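PDB 4XHF: Na-translocating NADH-quinone reductase subunit C NqrC, which is subunit C of a multisubunit membrane complex, a flavoprotein that binds flavin mononucleotide through an FMN-binding domain. Local coordinates for residues V132-Y137 with E238-F243; Q189-K194 with F233-E238. All blocks are in the same frame, centred on the assembly; numbering follows the deposited sequence.

Contact 1: V132-Y137 with E238-F243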
loop_
_atom_site.group_PDB
_atom_site.type_symbol
_atom_site.label_atom_id
_atom_site.label_comp_id
_atom_site.label_asym_id
_atom_site.label_seq_id
_atom_site.Cartn_x
_atom_site.Cartn_y
_atom_site.Cartn_z
ATOM N N VAL A 132 -2.038 1.283 -9.826
ATOM C CA VAL A 132 -2.401 0.082 -9.094
ATOM C C VAL A 132 -2.120 0.334 -7.619
ATOM O O VAL A 132 -0.992 0.644 -7.237
ATOM C CB VAL A 132 -1.625 -1.159 -9.584
ATOM C CG1 VAL A 132 -2.102 -2.411 -8.855
ATOM C CG2 VAL A 132 -1.791 -1.333 -11.088
ATOM N N VAL A 133 -3.161 0.233 -6.801
ATOM C CA VAL A 133 -3.038 0.452 -5.368
ATOM C C VAL A 133 -2.889 -0.888 -4.662
ATOM O O VAL A 133 -3.722 -1.782 -4.831
ATOM C CB VAL A 133 -4.255 1.209 -4.804
ATOM C CG1 VAL A 133 -4.012 1.603 -3.355
ATOM C CG2 VAL A 133 -4.555 2.443 -5.651
ATOM N N VAL A 134 -1.822 -1.021 -3.879
ATOM C CA VAL A 134 -1.548 -2.255 -3.150
ATOM C C VAL A 134 -1.396 -1.984 -1.656
ATOM O O VAL A 134 -0.907 -0.926 -1.261
ATOM C CB VAL A 134 -0.270 -2.951 -3.668
ATOM C CG1 VAL A 134 -0.402 -3.267 -5.142
ATOM C CG2 VAL A 134 0.964 -2.089 -3.418
ATOM N N PRO A 135 -1.817 -2.942 -0.819
ATOM C CA PRO A 135 -1.633 -2.812 0.627
ATOM C C PRO A 135 -0.202 -3.117 1.048
ATOM O O PRO A 135 0.431 -4.010 0.485
ATOM C CB PRO A 135 -2.598 -3.851 1.195
ATOM C CG PRO A 135 -2.653 -4.903 0.143
ATOM C CD PRO A 135 -2.557 -4.167 -1.163
ATOM N N PHE A 136 0.300 -2.376 2.027
ATOM C CA PHE A 136 1.594 -2.675 2.611
ATOM C C PHE A 136 1.503 -2.444 4.106
ATOM O O PHE A 136 0.710 -1.625 4.571
ATOM C CB PHE A 136 2.696 -1.810 1.995
ATOM C CG PHE A 136 2.741 -0.417 2.533
ATOM C CD1 PHE A 136 1.736 0.484 2.237
ATOM C CD2 PHE A 136 3.789 -0.006 3.335
ATOM C CE1 PHE A 136 1.775 1.769 2.727
ATOM C CE2 PHE A 136 3.833 1.277 3.830
ATOM C CZ PHE A 136 2.824 2.167 3.525
ATOM N N TYR A 137 2.299 -3.189 4.858
ATOM C CA TYR A 137 2.377 -2.989 6.293
ATOM C C TYR A 137 3.660 -3.594 6.831
ATOM O O TYR A 137 4.273 -4.447 6.192
ATOM C CB TYR A 137 1.158 -3.587 7.000
ATOM C CG TYR A 137 1.046 -5.092 6.909
ATOM C CD1 TYR A 137 0.509 -5.700 5.783
ATOM C CD2 TYR A 137 1.460 -5.903 7.957
ATOM C CE1 TYR A 137 0.400 -7.075 5.699
ATOM C CE2 TYR A 137 1.353 -7.278 7.882
ATOM C CZ TYR A 137 0.822 -7.859 6.752
ATOM O OH TYR A 137 0.716 -9.228 6.677
ATOM N N GLU A 238 9.253 -11.270 -2.230
ATOM C CA GLU A 238 8.221 -11.953 -1.455
ATOM C C GLU A 238 6.953 -11.101 -1.361
ATOM O O GLU A 238 6.016 -11.451 -0.644
ATOM C CB GLU A 238 8.741 -12.299 -0.053
ATOM C CG GLU A 238 10.008 -13.153 -0.070
ATOM C CD GLU A 238 10.328 -13.790 1.271
ATOM O OE1 GLU A 238 9.679 -14.797 1.625
ATOM O OE2 GLU A 238 11.237 -13.292 1.966
ATOM N N GLY A 239 6.929 -9.997 -2.106
ATOM C CA GLY A 239 5.795 -9.089 -2.117
ATOM C C GLY A 239 5.054 -9.111 -3.437
ATOM O O GLY A 239 4.634 -10.168 -3.902
ATOM N N PHE A 240 4.903 -7.939 -4.046
ATOM C CA PHE A 240 4.099 -7.795 -5.255
ATOM C C PHE A 240 4.923 -7.820 -6.539
ATOM O O PHE A 240 4.407 -7.508 -7.610
ATOM C CB PHE A 240 3.298 -6.492 -5.191
ATOM C CG PHE A 240 2.187 -6.515 -4.184
ATOM C CD1 PHE A 240 1.023 -7.223 -4.433
ATOM C CD2 PHE A 240 2.305 -5.830 -2.987
ATOM C CE1 PHE A 240 0.000 -7.248 -3.508
ATOM C CE2 PHE A 240 1.285 -5.851 -2.057
ATOM C CZ PHE A 240 0.130 -6.561 -2.319
ATOM N N GLN A 241 6.192 -8.200 -6.445
ATOM C CA GLN A 241 7.075 -8.127 -7.605
ATOM C C GLN A 241 6.643 -9.096 -8.702
ATOM O O GLN A 241 6.618 -8.734 -9.878
ATOM C CB GLN A 241 8.524 -8.402 -7.202
ATOM C CG GLN A 241 9.510 -7.379 -7.741
ATOM C CD GLN A 241 10.907 -7.573 -7.188
ATOM O OE1 GLN A 241 11.383 -6.776 -6.377
ATOM N NE2 GLN A 241 11.573 -8.634 -7.624
ATOM N N THR A 242 6.305 -10.323 -8.317
ATOM C CA THR A 242 5.811 -11.310 -9.271
ATOM C C THR A 242 4.556 -10.789 -9.959
ATOM O O THR A 242 4.436 -10.856 -11.179
ATOM C CB THR A 242 5.497 -12.658 -8.591
ATOM O OG1 THR A 242 6.711 -13.259 -8.127
ATOM C CG2 THR A 242 4.803 -13.619 -9.559
ATOM N N PHE A 243 3.629 -10.271 -9.161
ATOM C CA PHE A 243 2.375 -9.735 -9.675
ATOM C C PHE A 243 2.608 -8.624 -10.694
ATOM O O PHE A 243 1.956 -8.586 -11.735
ATOM C CB PHE A 243 1.515 -9.221 -8.522
ATOM C CG PHE A 243 0.319 -8.429 -8.962
ATOM C CD1 PHE A 243 -0.657 -9.004 -9.758
ATOM C CD2 PHE A 243 0.163 -7.111 -8.570
ATOM C CE1 PHE A 243 -1.760 -8.274 -10.161
ATOM C CE2 PHE A 243 -0.938 -6.379 -8.969
ATOM C CZ PHE A 243 -1.901 -6.963 -9.763
#
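Val134 and Phe240 form the centre of this contact, a CH-pi arrangement between a sheet strand and the residue at the N-cap position of helix 241-249. Val134 CB sits 3.9 Å from the centroid of the Phe240 ring, and the vector to it lies 19° off the ring normal, so the valine approaches over a face, displaced toward the rim. Its CG2 branch extends the same overlap, coming to 4.0 Å from Phe240 CD2, and the two side chains run past each other in opposite senses. The ring is brought there by its first torsion: CG stands anti to the carbonyl carbon (chi1 -71°), which directs the phenyl group toward strand 129-139.

A second kind of contact is made at the ring rim. Pro135 O lies near the ring plane, 3.3 Å from Phe240 CE2, so the carbonyl faces the C-H edge rather than the pi cloud. The pyrrolidine of the same proline crosses the ring at about a right angle, with Pro135 CD 3.8 Å from Phe240 CZ.

Purely apolar contact continues one helical turn onward. Val132 CG1 meets the edge of the Phe243 ring at CE2, 4.1 Å away, a looser approach than those around Phe240. Ala117 and Val119 of the adjacent strand 113-123 and Leu74 also touch the Phe240 side chain.

No hydrogen bond joins the two segments. With every touching residue buried, across these two segments the helix start probably rests on the antiparallel sheet mainly through dispersion and shape; the meeting of a carbonyl oxygen with the slightly positive rim of an aromatic ring probably adds a weak electrostatic attraction.

Contact 2: Q189-K194 with F233-E238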
loop_
_atom_site.group_PDB
_atom_site.type_symbol
_atom_site.label_atom_id
_atom_site.label_comp_id
_atom_site.label_asym_id
_atom_site.label_seq_id
_atom_site.Cartn_x
_atom_site.Cartn_y
_atom_site.Cartn_z
ATOM N N GLN A 189 10.259 7.324 -6.782
ATOM C CA GLN A 189 10.372 6.045 -7.480
ATOM C C GLN A 189 10.977 4.956 -6.596
ATOM O O GLN A 189 12.004 5.160 -5.951
ATOM C CB GLN A 189 11.203 6.215 -8.752
ATOM C CG GLN A 189 10.474 6.983 -9.841
ATOM C CD GLN A 189 11.238 7.012 -11.146
ATOM O OE1 GLN A 189 12.470 7.027 -11.159
ATOM N NE2 GLN A 189 10.510 7.012 -12.257
ATOM N N LEU A 190 10.326 3.796 -6.586
ATOM C CA LEU A 190 10.709 2.691 -5.714
ATOM C C LEU A 190 12.049 2.066 -6.084
ATOM O O LEU A 190 12.842 1.736 -5.203
ATOM C CB LEU A 190 9.623 1.613 -5.733
ATOM C CG LEU A 190 8.292 1.998 -5.085
ATOM C CD1 LEU A 190 7.192 1.088 -5.583
ATOM C CD2 LEU A 190 8.386 1.928 -3.570
ATOM N N PHE A 191 12.297 1.908 -7.384
ATOM C CA PHE A 191 13.449 1.150 -7.870
ATOM C C PHE A 191 14.424 1.984 -8.690
ATOM O O PHE A 191 14.045 2.998 -9.278
ATOM C CB PHE A 191 12.976 -0.026 -8.722
ATOM C CG PHE A 191 11.919 -0.860 -8.069
ATOM C CD1 PHE A 191 12.260 -1.842 -7.156
ATOM C CD2 PHE A 191 10.584 -0.668 -8.374
ATOM C CE1 PHE A 191 11.288 -2.612 -6.556
ATOM C CE2 PHE A 191 9.607 -1.435 -7.777
ATOM C CZ PHE A 191 9.960 -2.409 -6.869
ATOM N N ASP A 192 15.677 1.535 -8.740
ATOM C CA ASP A 192 16.681 2.145 -9.606
ATOM C C ASP A 192 16.684 1.463 -10.976
ATOM O O ASP A 192 15.804 0.655 -11.278
ATOM C CB ASP A 192 18.076 2.084 -8.960
ATOM C CG ASP A 192 18.539 0.663 -8.652
ATOM O OD1 ASP A 192 18.164 -0.282 -9.375
ATOM O OD2 ASP A 192 19.304 0.496 -7.679
ATOM N N ASP A 193 17.678 1.785 -11.800
ATOM C CA ASP A 193 17.778 1.216 -13.141
ATOM C C ASP A 193 18.222 -0.248 -13.114
ATOM O O ASP A 193 18.056 -0.969 -14.098
ATOM C CB ASP A 193 18.736 2.046 -14.005
ATOM C CG ASP A 193 20.045 2.363 -13.302
ATOM O OD1 ASP A 193 20.549 1.506 -12.548
ATOM O OD2 ASP A 193 20.568 3.478 -13.503
ATOM N N LYS A 194 18.782 -0.684 -11.988
ATOM C CA LYS A 194 19.137 -2.091 -11.808
ATOM C C LYS A 194 17.935 -2.887 -11.289
ATOM O O LYS A 194 18.054 -4.073 -10.982
ATOM C CB LYS A 194 20.320 -2.236 -10.842
ATOM C CG LYS A 194 21.586 -1.501 -11.272
ATOM C CD LYS A 194 22.343 -2.240 -12.372
ATOM C CE LYS A 194 23.110 -3.441 -11.827
ATOM N NZ LYS A 194 24.046 -4.022 -12.831
ATOM N N PHE A 233 9.938 -4.736 1.588
ATOM C CA PHE A 233 9.452 -6.111 1.569
ATOM C C PHE A 233 8.329 -6.305 0.563
ATOM O O PHE A 233 8.349 -7.243 -0.230
ATOM C CB PHE A 233 8.949 -6.539 2.947
ATOM C CG PHE A 233 8.311 -7.902 2.949
ATOM C CD1 PHE A 233 9.092 -9.043 3.037
ATOM C CD2 PHE A 233 6.937 -8.045 2.830
ATOM C CE1 PHE A 233 8.515 -10.297 3.023
ATOM C CE2 PHE A 233 6.356 -9.299 2.815
ATOM C CZ PHE A 233 7.146 -10.426 2.912
ATOM N N TRP A 234 7.342 -5.419 0.610
ATOM C CA TRP A 234 6.120 -5.612 -0.159
ATOM C C TRP A 234 6.290 -5.290 -1.634
ATOM O O TRP A 234 5.471 -5.696 -2.455
ATOM C CB TRP A 234 4.993 -4.782 0.446
ATOM C CG TRP A 234 4.407 -5.471 1.631
ATOM C CD1 TRP A 234 4.554 -5.129 2.942
ATOM C CD2 TRP A 234 3.607 -6.657 1.610
ATOM N NE1 TRP A 234 3.881 -6.022 3.741
ATOM C CE2 TRP A 234 3.292 -6.969 2.947
ATOM C CE3 TRP A 234 3.122 -7.480 0.590
ATOM C CZ2 TRP A 234 2.512 -8.071 3.289
ATOM C CZ3 TRP A 234 2.347 -8.570 0.931
ATOM C CH2 TRP A 234 2.050 -8.857 2.269
ATOM N N PHE A 235 7.356 -4.572 -1.972
ATOM C CA PHE A 235 7.734 -4.388 -3.370
ATOM C C PHE A 235 8.923 -5.285 -3.717
ATOM O O PHE A 235 9.517 -5.167 -4.791
ATOM C CB PHE A 235 8.052 -2.920 -3.652
ATOM C CG PHE A 235 6.838 -2.039 -3.650
ATOM C CD1 PHE A 235 5.955 -2.052 -4.717
ATOM C CD2 PHE A 235 6.571 -1.212 -2.575
ATOM C CE1 PHE A 235 4.834 -1.249 -4.715
ATOM C CE2 PHE A 235 5.452 -0.408 -2.565
ATOM C CZ PHE A 235 4.582 -0.426 -3.636
ATOM N N GLY A 236 9.248 -6.194 -2.801
ATOM C CA GLY A 236 10.341 -7.130 -2.988
ATOM C C GLY A 236 9.861 -8.460 -3.531
ATOM O O GLY A 236 8.685 -8.618 -3.862
ATOM N N VAL A 237 10.771 -9.426 -3.600
ATOM C CA VAL A 237 10.497 -10.704 -4.247
ATOM C C VAL A 237 9.415 -11.506 -3.529
ATOM O O VAL A 237 8.737 -12.327 -4.147
ATOM C CB VAL A 237 11.779 -11.555 -4.343
ATOM C CG1 VAL A 237 12.845 -10.807 -5.131
ATOM C CG2 VAL A 237 12.301 -11.912 -2.960
ATOM N N GLU A 238 9.253 -11.270 -2.230
ATOM C CA GLU A 238 8.221 -11.953 -1.455
ATOM C C GLU A 238 6.953 -11.101 -1.361
ATOM O O GLU A 238 6.016 -11.451 -0.644
ATOM C CB GLU A 238 8.741 -12.299 -0.053
ATOM C CG GLU A 238 10.008 -13.153 -0.070
ATOM C CD GLU A 238 10.328 -13.790 1.271
ATOM O OE1 GLU A 238 9.679 -14.797 1.625
ATOM O OE2 GLU A 238 11.237 -13.292 1.966
#
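Phe235 meets Leu190 and Phe191 just where the chain leaves helix 221-234, and its side chain can be followed outward atom by atom. CB comes first: Phe191 CZ, the far end of the other ring, lies 3.8 Å from Phe235 CB. A chi1 of -71° leaves CG beside the backbone N and carries the ring to Leu190. All six ring carbons then have the same neighbour, Leu190 CD1, which stands over the centre of one face. The methyl is 3.4 Å from the ring centroid and only 10° off the normal, the geometry of a close CH-pi contact. Leu190 CD1 is 3.7 Å from Phe235 CG at the root of the ring and 3.6 Å from Phe235 CZ at its tip, which confirms the centring. The other leucine methyl, Leu190 CD2, reaches one flank at Phe235 CD2, 3.8 Å away.

The backbone of Phe235 is engaged too. Phe235 O lies in the plane of the Phe191 ring at its edge, 3.5 Å from Phe191 CZ, while Leu190 CB lies above one face of that same ring, toward its rim. Beyond it the helix end is closed by a backbone bond from Gly236 N to Phe233 O of 2.9 Å.

On the leucine side, Asn156 bonds the backbone of Leu190 and Phe191; the Phe235 ring also packs on Val149 and Val151 of strand 144-151. Helix 221-234 begins with Thr221, Met222 and Thr223 of the flavin mononucleotide pocket; Phe235 follows its opposite end. No hydrogen bond crosses between the segments: the joining is a centred methyl, which probably limits the tilt of the Phe235 ring, the apolar touch of Phe191 CZ on Phe235 CB, and a carbonyl oxygen at the Phe191 rim, probably with weak electrostatic attraction.

In the fold
After the N-terminal helices and the strands before it, including 113-123, the chain forms strand 129-139, which holds residues 132-137 of contact 1. It then runs through strands 144-151 and 158-165 to the loop 189-194 and on to the end of helix 221-234, just past which contact 2 closes. Only after the following turn does the start of helix 241-249 return to the sheet and complete contact 1. Contact 2 is therefore nested inside the larger loop of contact 1; their centres are 10 Å apart and their ranges overlap at Glu238, which makes neither contact. Between them, Trp234 probably hydrogen-bonds through O to Phe240 N and through NE1 to Tyr137 O.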